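Local coordinates for trehalose synthase regulatory protein (Candida albicans, PDB 5HUS) that probably regulates trehalose synthesis in this yeast, and is represented here by its C-terminal domain, of the trehalose-phosphatase family in the HAD clan, at residues Ser54-Leu59 / Ile84-Tyr89; Asp62-Glu65 / Phe70-Leu73; Asn120-Glu125 / Asn182-Thr187. One frame throughout, in Å; residues are numbered along the deposited sequence.

Interactions 1 and 2 belong to the same sheet-and-helix body, their centres about 11 Å apart, whereas interaction 3 lies beside a separate four-stranded antiparallel sheet, its centre about 32 and 33 Å from theirs. Interaction 1 joins helix 53-59 to the end of helix 79-86 and the turn after it; interaction 2 lays the next helix, 61-65, on the strand that leads into helix 79-86. The two touch directly where F86 CE2 meets L73 CD2 at 3.7 Å. Both are largely buried and apolar, interaction 2 purely aliphatic, interaction 1 with two aromatic rings. Interaction 3 is only partly buried and different in chemistry: a side-chain amide lies flat on an indole.

Interaction 1 of 3, residues Ser54-Leu59 / Ile84-Tyr89; sequences SGLVRL and IMFKRY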
ATOM      1  N   SER A  54      -3.882  -9.484 -15.337  1.00 31.91           N
ATOM      2  CA  SER A  54      -3.444  -9.545 -16.729  1.00 27.67           C
ATOM      3  C   SER A  54      -3.545  -8.183 -17.413  1.00 23.81           C
ATOM      4  O   SER A  54      -2.693  -7.832 -18.221  1.00 32.07           O
ATOM      5  CB  SER A  54      -4.262 -10.580 -17.501  1.00 33.14           C
ATOM      6  OG  SER A  54      -5.646 -10.284 -17.435  1.00 50.02           O
ATOM      7  N   GLY A  55      -4.584  -7.423 -17.083  1.00 27.45           N
ATOM      8  CA  GLY A  55      -4.760  -6.089 -17.624  1.00 33.45           C
ATOM      9  C   GLY A  55      -3.664  -5.139 -17.181  1.00 29.89           C
ATOM     10  O   GLY A  55      -3.149  -4.354 -17.974  1.00 32.33           O
ATOM     11  N   LEU A  56      -3.309  -5.218 -15.903  1.00 30.49           N
ATOM     12  CA  LEU A  56      -2.237  -4.409 -15.334  1.00 27.63           C
ATOM     13  C   LEU A  56      -0.912  -4.660 -16.037  1.00 24.40           C
ATOM     14  O   LEU A  56      -0.209  -3.723 -16.410  1.00 27.70           O
ATOM     15  CB  LEU A  56      -2.095  -4.701 -13.835  1.00 29.08           C
ATOM     16  CG  LEU A  56      -0.914  -4.036 -13.130  1.00 25.15           C
ATOM     17  CD1 LEU A  56      -1.055  -2.521 -13.193  1.00 29.40           C
ATOM     18  CD2 LEU A  56      -0.801  -4.520 -11.689  1.00 28.26           C
ATOM     19  N   VAL A  57      -0.578  -5.935 -16.221  1.00 27.97           N
ATOM     20  CA  VAL A  57       0.683  -6.318 -16.842  1.00 31.89           C
ATOM     21  C   VAL A  57       0.702  -5.907 -18.309  1.00 32.21           C
ATOM     22  O   VAL A  57       1.685  -5.347 -18.795  1.00 33.57           O
ATOM     23  CB  VAL A  57       0.932  -7.835 -16.738  1.00 33.03           C
ATOM     24  CG1 VAL A  57       2.240  -8.207 -17.417  1.00 42.86           C
ATOM     25  CG2 VAL A  57       0.943  -8.279 -15.284  1.00 36.04           C
ATOM     26  N   ARG A  58      -0.393  -6.190 -19.008  1.00 31.74           N
ATOM     27  CA  ARG A  58      -0.523  -5.821 -20.417  1.00 35.08           C
ATOM     28  C   ARG A  58      -0.358  -4.321 -20.608  1.00 35.27           C
ATOM     29  O   ARG A  58       0.424  -3.875 -21.451  1.00 34.13           O
ATOM     30  CB  ARG A  58      -1.877  -6.275 -20.969  1.00 34.02           C
ATOM     31  CG  ARG A  58      -2.170  -5.798 -22.388  1.00 46.34           C
ATOM     32  CD  ARG A  58      -3.462  -6.403 -22.948  1.00 45.00           C
ATOM     33  NE  ARG A  58      -4.659  -5.942 -22.247  1.00 40.33           N
ATOM     34  CZ  ARG A  58      -5.319  -6.658 -21.341  1.00 45.37           C
ATOM     35  NH1 ARG A  58      -4.906  -7.878 -21.022  1.00 40.75           N
ATOM     36  NH2 ARG A  58      -6.399  -6.157 -20.755  1.00 50.33           N
ATOM     37  N   LEU A  59      -1.078  -3.544 -19.808  1.00 26.83           N
ATOM     38  CA  LEU A  59      -1.064  -2.092 -19.956  1.00 29.35           C
ATOM     39  C   LEU A  59       0.264  -1.465 -19.540  1.00 30.59           C
ATOM     40  O   LEU A  59       0.514  -0.301 -19.840  1.00 31.81           O
ATOM     41  CB  LEU A  59      -2.210  -1.466 -19.161  1.00 32.57           C
ATOM     42  CG  LEU A  59      -3.600  -1.629 -19.782  1.00 29.16           C
ATOM     43  CD1 LEU A  59      -4.653  -0.986 -18.896  1.00 33.69           C
ATOM     44  CD2 LEU A  59      -3.640  -1.037 -21.186  1.00 35.52           C
ATOM     45  N   ILE A  84      -1.745 -16.278  -6.247  1.00 21.87           N
ATOM     46  CA  ILE A  84      -2.643 -16.832  -7.266  1.00 23.00           C
ATOM     47  C   ILE A  84      -2.791 -15.862  -8.437  1.00 23.83           C
ATOM     48  O   ILE A  84      -2.704 -16.256  -9.607  1.00 25.08           O
ATOM     49  CB  ILE A  84      -4.031 -17.164  -6.672  1.00 24.39           C
ATOM     50  CG1 ILE A  84      -3.945 -18.433  -5.815  1.00 22.08           C
ATOM     51  CG2 ILE A  84      -5.066 -17.316  -7.780  1.00 19.41           C
ATOM     52  CD1 ILE A  84      -5.178 -18.703  -4.982  1.00 24.73           C
ATOM     53  N   MET A  85      -2.981 -14.584  -8.127  1.00 18.94           N
ATOM     54  CA  MET A  85      -3.182 -13.574  -9.155  1.00 19.56           C
ATOM     55  C   MET A  85      -1.991 -13.381 -10.072  1.00 19.06           C
ATOM     56  O   MET A  85      -2.157 -13.223 -11.285  1.00 20.22           O
ATOM     57  CB  MET A  85      -3.534 -12.233  -8.523  1.00 20.89           C
ATOM     58  CG  MET A  85      -4.949 -12.134  -7.998  1.00 24.68           C
ATOM     59  SD  MET A  85      -5.177 -10.538  -7.193  1.00 24.41           S
ATOM     60  CE  MET A  85      -6.964 -10.418  -7.168  1.00 24.23           C
ATOM     61  N   PHE A  86      -0.788 -13.387  -9.505  1.00 21.00           N
ATOM     62  CA  PHE A  86       0.384 -12.946 -10.259  1.00 20.97           C
ATOM     63  C   PHE A  86       1.417 -14.046 -10.489  1.00 26.97           C
ATOM     64  O   PHE A  86       2.556 -13.755 -10.844  1.00 27.12           O
ATOM     65  CB  PHE A  86       1.033 -11.748  -9.546  1.00 23.25           C
ATOM     66  CG  PHE A  86       0.217 -10.491  -9.645  1.00 23.33           C
ATOM     67  CD1 PHE A  86       0.328  -9.667 -10.749  1.00 24.30           C
ATOM     68  CD2 PHE A  86      -0.690 -10.153  -8.652  1.00 20.43           C
ATOM     69  CE1 PHE A  86      -0.436  -8.523 -10.855  1.00 25.75           C
ATOM     70  CE2 PHE A  86      -1.454  -9.008  -8.752  1.00 20.13           C
ATOM     71  CZ  PHE A  86      -1.330  -8.193  -9.855  1.00 23.36           C
ATOM     72  N   LYS A  87       1.004 -15.300 -10.318  1.00 30.13           N
ATOM     73  CA  LYS A  87       1.903 -16.442 -10.489  1.00 38.60           C
ATOM     74  C   LYS A  87       2.579 -16.446 -11.861  1.00 33.15           C
ATOM     75  O   LYS A  87       3.742 -16.827 -11.980  1.00 36.60           O
ATOM     76  CB  LYS A  87       1.149 -17.764 -10.276  1.00 36.88           C
ATOM     77  CG  LYS A  87       0.030 -18.048 -11.272  1.00 34.80           C
ATOM     78  CD  LYS A  87      -0.583 -19.436 -11.039  1.00 55.61           C
ATOM     79  CE  LYS A  87      -1.669 -19.754 -12.064  1.00 45.48           C
ATOM     80  NZ  LYS A  87      -2.344 -21.067 -11.813  1.00 54.90           N
ATOM     81  N   ARG A  88       1.855 -16.000 -12.881  1.00 27.96           N
ATOM     82  CA  ARG A  88       2.372 -15.989 -14.245  1.00 28.09           C
ATOM     83  C   ARG A  88       3.105 -14.692 -14.562  1.00 29.01           C
ATOM     84  O   ARG A  88       3.634 -14.520 -15.661  1.00 28.34           O
ATOM     85  CB  ARG A  88       1.239 -16.207 -15.251  1.00 37.10           C
ATOM     86  CG  ARG A  88       0.516 -17.531 -15.070  1.00 40.41           C
ATOM     87  CD  ARG A  88      -0.312 -17.903 -16.287  1.00 45.86           C
ATOM     88  NE  ARG A  88       0.074 -19.213 -16.804  1.00 62.61           N
ATOM     89  CZ  ARG A  88       0.397 -19.454 -18.071  1.00 54.50           C
ATOM     90  NH1 ARG A  88       0.371 -18.474 -18.964  1.00 59.66           N
ATOM     91  NH2 ARG A  88       0.741 -20.678 -18.448  1.00 63.69           N
ATOM     92  N   TYR A  89       3.145 -13.779 -13.596  1.00 23.24           N
ATOM     93  CA  TYR A  89       3.719 -12.460 -13.842  1.00 25.15           C
ATOM     94  C   TYR A  89       4.805 -12.074 -12.835  1.00 26.41           C
ATOM     95  O   TYR A  89       4.618 -11.161 -12.032  1.00 24.64           O
ATOM     96  CB  TYR A  89       2.616 -11.404 -13.836  1.00 27.90           C
ATOM     97  CG  TYR A  89       1.461 -11.723 -14.760  1.00 26.45           C
ATOM     98  CD1 TYR A  89       1.645 -11.782 -16.135  1.00 33.37           C
ATOM     99  CD2 TYR A  89       0.189 -11.953 -14.259  1.00 27.22           C
ATOM    100  CE1 TYR A  89       0.596 -12.069 -16.985  1.00 33.72           C
ATOM    101  CE2 TYR A  89      -0.871 -12.243 -15.102  1.00 28.83           C
ATOM    102  CZ  TYR A  89      -0.661 -12.295 -16.464  1.00 31.84           C
ATOM    103  OH  TYR A  89      -1.709 -12.582 -17.305  1.00 44.68           O
TER
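V57 and Y89 make the main CH-pi contact between helix 53-59 and the turn that follows helix 79-86. The methyl CG2 of V57 lies over one face of the Y89 ring, 3.8 Å from its centroid and 22° off the normal. Its nearest ring atom is Y89 CG at 3.5 Å, so it rests toward the root of the ring. V57 CG1 lies on the same side of the ring, 3.8 Å from Y89 CD1, just past its rim. R88 CB lies more loosely over the centre of the opposite face, so the ring has a carbon on each side. With Y89 CG beside the backbone N (chi1 -52°), the ring reaches back along the helix toward S54. There Y89 OH comes within 3.3 Å of S54 CB, a van der Waals contact with the carbon; the S54 hydroxyl itself is hydrogen-bonded to OD2 of D52.

Purely apolar packing lies one residue away on the helix. L56 CD2 touches F86 CE1 at 4.1 Å, the two side chains crossing at about a right angle. The phenyl ring also leans on P53, and I29 lies against both L56 and F86.

The backbone contributes a type I turn from F86 to Y89, closed by Y89 N to F86 O at 2.8 Å. It brings both aromatic residues to the same helix. V57 and L56 also touch I92, just ahead of strand 93-96. A helix packed on the end of the next helix and the turn after it suits two consecutive crossovers of a Rossmann-like HAD core: helix 53-59 precedes strand 69-74, and helix 79-86 links that strand to strand 93-96.

Interaction 2 of 3, residues Asp62-Glu65 / Phe70-Leu73; sequences DLVE and FVYL
The backbone N of L63, whose side chain meets V71 across the contact, donates a hydrogen bond to OD1 of N305; D62 N reaches the same oxygen weakly, so the helix 61-65 is tied to the C-terminal end of the chain. The packing itself is aliphatic and centres on one methyl, V71 CG2. L63 CD2 comes to 3.8 Å from it and L63 CG to 4.0 Å, while V64 CG1 meets it at 4.1 Å. The V71 side chain springs from the strand toward the helix, with CG2 beside its backbone N and CG1 anti to it (chi1 -179°), which turns CG2 to both helix residues. V64 crosses V71 at about a right angle, L63 more obliquely. L63 also touches I23, and V71 touches L25, both on the adjacent strand 20-26. On the other side of the strand F70 stacks on H212, and Y72 OH is hydrogen-bonded to H212 NE2 and to I105 N. A helix lying on the inner parallel strand that follows it, through a short connection, is the ending of a beta-alpha-beta crossover in the HAD-type Rossmann-like sheet.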
ATOM      1  N   ASP A  62       5.487  -2.373 -21.724  1.00 38.80           N
ATOM      2  CA  ASP A  62       6.687  -1.646 -22.112  1.00 36.32           C
ATOM      3  C   ASP A  62       7.445  -1.162 -20.879  1.00 38.98           C
ATOM      4  O   ASP A  62       8.669  -1.267 -20.810  1.00 37.54           O
ATOM      5  CB  ASP A  62       6.329  -0.470 -23.020  1.00 34.11           C
ATOM      6  CG  ASP A  62       5.644  -0.914 -24.303  1.00 43.22           C
ATOM      7  OD1 ASP A  62       5.920  -2.042 -24.760  1.00 48.97           O
ATOM      8  OD2 ASP A  62       4.828  -0.141 -24.848  1.00 53.84           O
ATOM      9  N   LEU A  63       6.706  -0.644 -19.904  1.00 34.72           N
ATOM     10  CA  LEU A  63       7.307  -0.117 -18.681  1.00 32.06           C
ATOM     11  C   LEU A  63       8.106  -1.169 -17.919  1.00 39.69           C
ATOM     12  O   LEU A  63       9.213  -0.898 -17.457  1.00 43.63           O
ATOM     13  CB  LEU A  63       6.229   0.463 -17.764  1.00 33.25           C
ATOM     14  CG  LEU A  63       6.731   0.929 -16.396  1.00 32.54           C
ATOM     15  CD1 LEU A  63       7.766   2.036 -16.565  1.00 28.64           C
ATOM     16  CD2 LEU A  63       5.572   1.384 -15.524  1.00 31.65           C
ATOM     17  N   VAL A  64       7.549  -2.368 -17.791  1.00 38.68           N
ATOM     18  CA  VAL A  64       8.191  -3.399 -16.988  1.00 43.11           C
ATOM     19  C   VAL A  64       9.381  -4.028 -17.707  1.00 50.01           C
ATOM     20  O   VAL A  64      10.335  -4.473 -17.068  1.00 48.75           O
ATOM     21  CB  VAL A  64       7.198  -4.506 -16.590  1.00 36.34           C
ATOM     22  CG1 VAL A  64       6.108  -3.934 -15.696  1.00 39.57           C
ATOM     23  CG2 VAL A  64       6.595  -5.162 -17.825  1.00 52.54           C
ATOM     24  N   GLU A  65       9.335  -4.051 -19.034  1.00 46.47           N
ATOM     25  CA  GLU A  65      10.396  -4.681 -19.811  1.00 51.60           C
ATOM     26  C   GLU A  65      11.665  -3.830 -19.832  1.00 42.68           C
ATOM     27  O   GLU A  65      12.714  -4.289 -20.280  1.00 57.36           O
ATOM     28  CB  GLU A  65       9.911  -4.973 -21.237  1.00 42.75           C
ATOM     29  CG  GLU A  65       9.474  -6.424 -21.431  1.00 53.13           C
ATOM     30  CD  GLU A  65       8.249  -6.573 -22.317  1.00 64.28           C
ATOM     31  OE1 GLU A  65       8.149  -5.861 -23.340  1.00 64.67           O
ATOM     32  OE2 GLU A  65       7.379  -7.407 -21.987  1.00 55.25           O
ATOM     33  N   PHE A  70      11.749  -0.741 -11.821  1.00 22.26           N
ATOM     34  CA  PHE A  70      11.172  -1.755 -10.944  1.00 21.27           C
ATOM     35  C   PHE A  70       9.782  -1.314 -10.520  1.00 20.90           C
ATOM     36  O   PHE A  70       9.622  -0.260  -9.899  1.00 23.01           O
ATOM     37  CB  PHE A  70      12.062  -1.980  -9.723  1.00 23.58           C
ATOM     38  CG  PHE A  70      13.496  -2.248 -10.070  1.00 28.48           C
ATOM     39  CD1 PHE A  70      14.452  -1.252  -9.937  1.00 36.88           C
ATOM     40  CD2 PHE A  70      13.884  -3.486 -10.553  1.00 29.44           C
ATOM     41  CE1 PHE A  70      15.773  -1.495 -10.268  1.00 41.62           C
ATOM     42  CE2 PHE A  70      15.203  -3.734 -10.883  1.00 36.11           C
ATOM     43  CZ  PHE A  70      16.147  -2.738 -10.743  1.00 40.35           C
ATOM     44  N   VAL A  71       8.778  -2.115 -10.871  1.00 21.15           N
ATOM     45  CA  VAL A  71       7.390  -1.794 -10.559  1.00 17.27           C
ATOM     46  C   VAL A  71       6.858  -2.711  -9.468  1.00 18.12           C
ATOM     47  O   VAL A  71       6.964  -3.932  -9.587  1.00 19.24           O
ATOM     48  CB  VAL A  71       6.489  -1.921 -11.803  1.00 21.91           C
ATOM     49  CG1 VAL A  71       5.055  -1.554 -11.466  1.00 20.51           C
ATOM     50  CG2 VAL A  71       7.022  -1.033 -12.925  1.00 20.92           C
ATOM     51  N   TYR A  72       6.312  -2.113  -8.408  1.00 18.11           N
ATOM     52  CA  TYR A  72       5.720  -2.862  -7.292  1.00 17.35           C
ATOM     53  C   TYR A  72       4.257  -2.517  -7.099  1.00 17.57           C
ATOM     54  O   TYR A  72       3.872  -1.349  -7.145  1.00 19.79           O
ATOM     55  CB  TYR A  72       6.473  -2.588  -5.983  1.00 15.87           C
ATOM     56  CG  TYR A  72       7.769  -3.338  -5.894  1.00 20.01           C
ATOM     57  CD1 TYR A  72       8.870  -2.948  -6.651  1.00 18.04           C
ATOM     58  CD2 TYR A  72       7.894  -4.446  -5.066  1.00 19.25           C
ATOM     59  CE1 TYR A  72      10.056  -3.651  -6.589  1.00 20.57           C
ATOM     60  CE2 TYR A  72       9.081  -5.152  -4.993  1.00 18.45           C
ATOM     61  CZ  TYR A  72      10.153  -4.755  -5.761  1.00 19.46           C
ATOM     62  OH  TYR A  72      11.338  -5.450  -5.683  1.00 20.77           O
ATOM     63  N   LEU A  73       3.446  -3.549  -6.890  1.00 18.62           N
ATOM     64  CA  LEU A  73       2.056  -3.374  -6.492  1.00 16.05           C
ATOM     65  C   LEU A  73       1.932  -3.343  -4.971  1.00 15.37           C
ATOM     66  O   LEU A  73       2.453  -4.226  -4.291  1.00 18.70           O
ATOM     67  CB  LEU A  73       1.198  -4.510  -7.049  1.00 15.29           C
ATOM     68  CG  LEU A  73      -0.234  -4.549  -6.515  1.00 20.14           C
ATOM     69  CD1 LEU A  73      -1.073  -3.467  -7.178  1.00 17.88           C
ATOM     70  CD2 LEU A  73      -0.850  -5.936  -6.725  1.00 26.44           C
TER

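Interaction 3 of 3, residues Asn120-Glu125 / Asn182-Thr187; sequences NSWMPE and NGVHAT
W122 faces N182 and V184, and carries the whole contact from helix 116-136. Just before it, S121 turns its OG back to the carbonyl oxygen of D117. At W122 the CB leaves the helix toward the strand; chi1 (-57°, CG beside the backbone N) sends the indole toward N182, and chi2 (-29°) turns its face to the amide. The amide of N182 lies over one face of the indole, the two planes 16° apart, and N182 CG stands 3.4 Å from W122 CZ2. N182 CB sits over the six-membered ring as a CH-pi contact, 3.6 Å from its centroid. The amide nitrogen overhangs the five-membered side: N182 ND2 lies 3.5 Å from W122 NE1, but both are donors and they are not bonded, so the pairing is stacking and not a hydrogen bond. N182 O passes W122 CH2 at 3.5 Å and is itself hydrogen-bonded to NZ of K197, a residue whose side chain also touches the indole. At the other part of the indole, V184 CG2 approaches W122 CE3 obliquely at 4.0 Å. Further on, at P124 and E125 the helix kinks, the N atoms of both lacking a bond to the preceding turn; E125 then touches F179. Helix 116-136 thus packs on the turn that leads into edge strand 184-189 of the four-stranded antiparallel sheet and on the first residue of that strand, with strand 192-197 alongside it and helix 161-179 contributing F179 to both E125 and V184.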
ATOM      1  N   ASN A 120       1.437 -13.698  16.358  1.00 26.83           N
ATOM      2  CA  ASN A 120       0.946 -14.769  17.219  1.00 28.81           C
ATOM      3  C   ASN A 120       0.338 -14.239  18.511  1.00 30.22           C
ATOM      4  O   ASN A 120      -0.631 -14.805  19.026  1.00 28.41           O
ATOM      5  CB  ASN A 120       2.068 -15.755  17.551  1.00 28.15           C
ATOM      6  CG  ASN A 120       2.477 -16.596  16.361  1.00 30.69           C
ATOM      7  OD1 ASN A 120       1.757 -16.678  15.366  1.00 32.41           O
ATOM      8  ND2 ASN A 120       3.635 -17.240  16.464  1.00 32.25           N
ATOM      9  N   SER A 121       0.897 -13.147  19.023  1.00 23.65           N
ATOM     10  CA  SER A 121       0.453 -12.592  20.299  1.00 27.40           C
ATOM     11  C   SER A 121      -0.795 -11.713  20.200  1.00 31.17           C
ATOM     12  O   SER A 121      -1.665 -11.779  21.065  1.00 31.45           O
ATOM     13  CB  SER A 121       1.577 -11.784  20.950  1.00 34.15           C
ATOM     14  OG  SER A 121       2.595 -12.635  21.441  1.00 43.03           O
ATOM     15  N   TRP A 122      -0.890 -10.895  19.152  1.00 26.48           N
ATOM     16  CA  TRP A 122      -1.938  -9.872  19.098  1.00 25.94           C
ATOM     17  C   TRP A 122      -3.109 -10.197  18.177  1.00 23.14           C
ATOM     18  O   TRP A 122      -4.246  -9.840  18.484  1.00 23.69           O
ATOM     19  CB  TRP A 122      -1.340  -8.538  18.674  1.00 26.41           C
ATOM     20  CG  TRP A 122      -0.242  -8.076  19.564  1.00 28.69           C
ATOM     21  CD1 TRP A 122      -0.090  -8.350  20.895  1.00 33.75           C
ATOM     22  CD2 TRP A 122       0.877  -7.270  19.190  1.00 21.59           C
ATOM     23  NE1 TRP A 122       1.054  -7.755  21.370  1.00 30.01           N
ATOM     24  CE2 TRP A 122       1.667  -7.086  20.345  1.00 27.02           C
ATOM     25  CE3 TRP A 122       1.290  -6.679  17.992  1.00 28.86           C
ATOM     26  CZ2 TRP A 122       2.844  -6.337  20.334  1.00 25.73           C
ATOM     27  CZ3 TRP A 122       2.459  -5.933  17.985  1.00 29.85           C
ATOM     28  CH2 TRP A 122       3.220  -5.770  19.147  1.00 31.04           C
ATOM     29  N   MET A 123      -2.838 -10.846  17.048  1.00 25.07           N
ATOM     30  CA  MET A 123      -3.905 -11.147  16.090  1.00 20.05           C
ATOM     31  C   MET A 123      -5.092 -11.907  16.715  1.00 21.00           C
ATOM     32  O   MET A 123      -6.236 -11.511  16.498  1.00 22.73           O
ATOM     33  CB  MET A 123      -3.357 -11.926  14.886  1.00 22.02           C
ATOM     34  CG  MET A 123      -2.564 -11.079  13.906  1.00 23.41           C
ATOM     35  SD  MET A 123      -3.607  -9.943  12.974  1.00 22.87           S
ATOM     36  CE  MET A 123      -4.469 -11.078  11.889  1.00 20.16           C
ATOM     37  N   PRO A 124      -4.838 -12.981  17.498  1.00 27.16           N
ATOM     38  CA  PRO A 124      -6.003 -13.683  18.059  1.00 30.08           C
ATOM     39  C   PRO A 124      -6.873 -12.796  18.953  1.00 23.53           C
ATOM     40  O   PRO A 124      -8.104 -12.915  18.911  1.00 26.77           O
ATOM     41  CB  PRO A 124      -5.371 -14.819  18.871  1.00 30.16           C
ATOM     42  CG  PRO A 124      -4.068 -15.071  18.194  1.00 27.38           C
ATOM     43  CD  PRO A 124      -3.585 -13.706  17.789  1.00 27.69           C
ATOM     44  N   GLU A 125      -6.240 -11.910  19.716  1.00 21.52           N
ATOM     45  CA  GLU A 125      -6.961 -10.978  20.577  1.00 33.49           C
ATOM     46  C   GLU A 125      -7.769  -9.986  19.749  1.00 27.05           C
ATOM     47  O   GLU A 125      -8.925  -9.700  20.062  1.00 26.74           O
ATOM     48  CB  GLU A 125      -5.998 -10.225  21.495  1.00 32.24           C
ATOM     49  CG  GLU A 125      -5.235 -11.112  22.465  1.00 43.82           C
ATOM     50  CD  GLU A 125      -6.146 -11.844  23.433  1.00 66.96           C
ATOM     51  OE1 GLU A 125      -7.154 -11.249  23.877  1.00 54.98           O
ATOM     52  OE2 GLU A 125      -5.857 -13.017  23.749  1.00 58.59           O
ATOM     53  N   ASN A 182       1.163  -1.115  21.454  1.00 20.10           N
ATOM     54  CA  ASN A 182       1.848  -2.125  20.654  1.00 21.61           C
ATOM     55  C   ASN A 182       2.189  -1.639  19.247  1.00 19.54           C
ATOM     56  O   ASN A 182       2.682  -2.406  18.428  1.00 25.36           O
ATOM     57  CB  ASN A 182       0.996  -3.389  20.551  1.00 24.09           C
ATOM     58  CG  ASN A 182       0.855  -4.104  21.877  1.00 23.44           C
ATOM     59  OD1 ASN A 182       1.794  -4.151  22.671  1.00 27.38           O
ATOM     60  ND2 ASN A 182      -0.322  -4.669  22.122  1.00 25.09           N
ATOM     61  N   GLY A 183       1.908  -0.372  18.969  1.00 21.04           N
ATOM     62  CA  GLY A 183       2.114   0.172  17.634  1.00 25.70           C
ATOM     63  C   GLY A 183       1.068  -0.327  16.655  1.00 24.50           C
ATOM     64  O   GLY A 183       1.348  -0.521  15.471  1.00 25.75           O
ATOM     65  N   VAL A 184      -0.143  -0.546  17.160  1.00 21.96           N
ATOM     66  CA  VAL A 184      -1.259  -1.022  16.348  1.00 23.98           C
ATOM     67  C   VAL A 184      -2.432  -0.052  16.472  1.00 23.79           C
ATOM     68  O   VAL A 184      -2.736   0.410  17.567  1.00 26.43           O
ATOM     69  CB  VAL A 184      -1.696  -2.441  16.777  1.00 20.92           C
ATOM     70  CG1 VAL A 184      -2.992  -2.850  16.086  1.00 22.23           C
ATOM     71  CG2 VAL A 184      -0.585  -3.440  16.496  1.00 23.85           C
ATOM     72  N   HIS A 185      -3.073   0.276  15.352  1.00 21.83           N
ATOM     73  CA  HIS A 185      -4.215   1.183  15.384  1.00 19.85           C
ATOM     74  C   HIS A 185      -5.350   0.705  14.492  1.00 21.24           C
ATOM     75  O   HIS A 185      -5.122  -0.007  13.517  1.00 21.06           O
ATOM     76  CB  HIS A 185      -3.804   2.593  14.961  1.00 25.25           C
ATOM     77  CG  HIS A 185      -3.127   3.373  16.045  1.00 30.82           C
ATOM     78  ND1 HIS A 185      -1.757   3.399  16.199  1.00 33.05           N
ATOM     79  CD2 HIS A 185      -3.633   4.152  17.029  1.00 28.45           C
ATOM     80  CE1 HIS A 185      -1.447   4.163  17.232  1.00 29.95           C
ATOM     81  NE2 HIS A 185      -2.567   4.633  17.752  1.00 32.17           N
ATOM     82  N   ALA A 186      -6.567   1.098  14.855  1.00 19.92           N
ATOM     83  CA  ALA A 186      -7.743   0.893  14.017  1.00 22.76           C
ATOM     84  C   ALA A 186      -8.096   2.205  13.320  1.00 22.99           C
ATOM     85  O   ALA A 186      -7.999   3.276  13.918  1.00 27.93           O
ATOM     86  CB  ALA A 186      -8.901   0.400  14.844  1.00 23.46           C
ATOM     87  N   THR A 187      -8.500   2.127  12.058  1.00 24.16           N
ATOM     88  CA  THR A 187      -8.864   3.324  11.304  1.00 22.39           C
ATOM     89  C   THR A 187     -10.159   3.073  10.537  1.00 28.14           C
ATOM     90  O   THR A 187     -10.429   1.946  10.131  1.00 28.84           O
ATOM     91  CB  THR A 187      -7.747   3.733  10.322  1.00 28.10           C
ATOM     92  OG1 THR A 187      -6.485   3.716  11.003  1.00 44.12           O
ATOM     93  CG2 THR A 187      -7.995   5.129   9.774  1.00 38.10           C
TER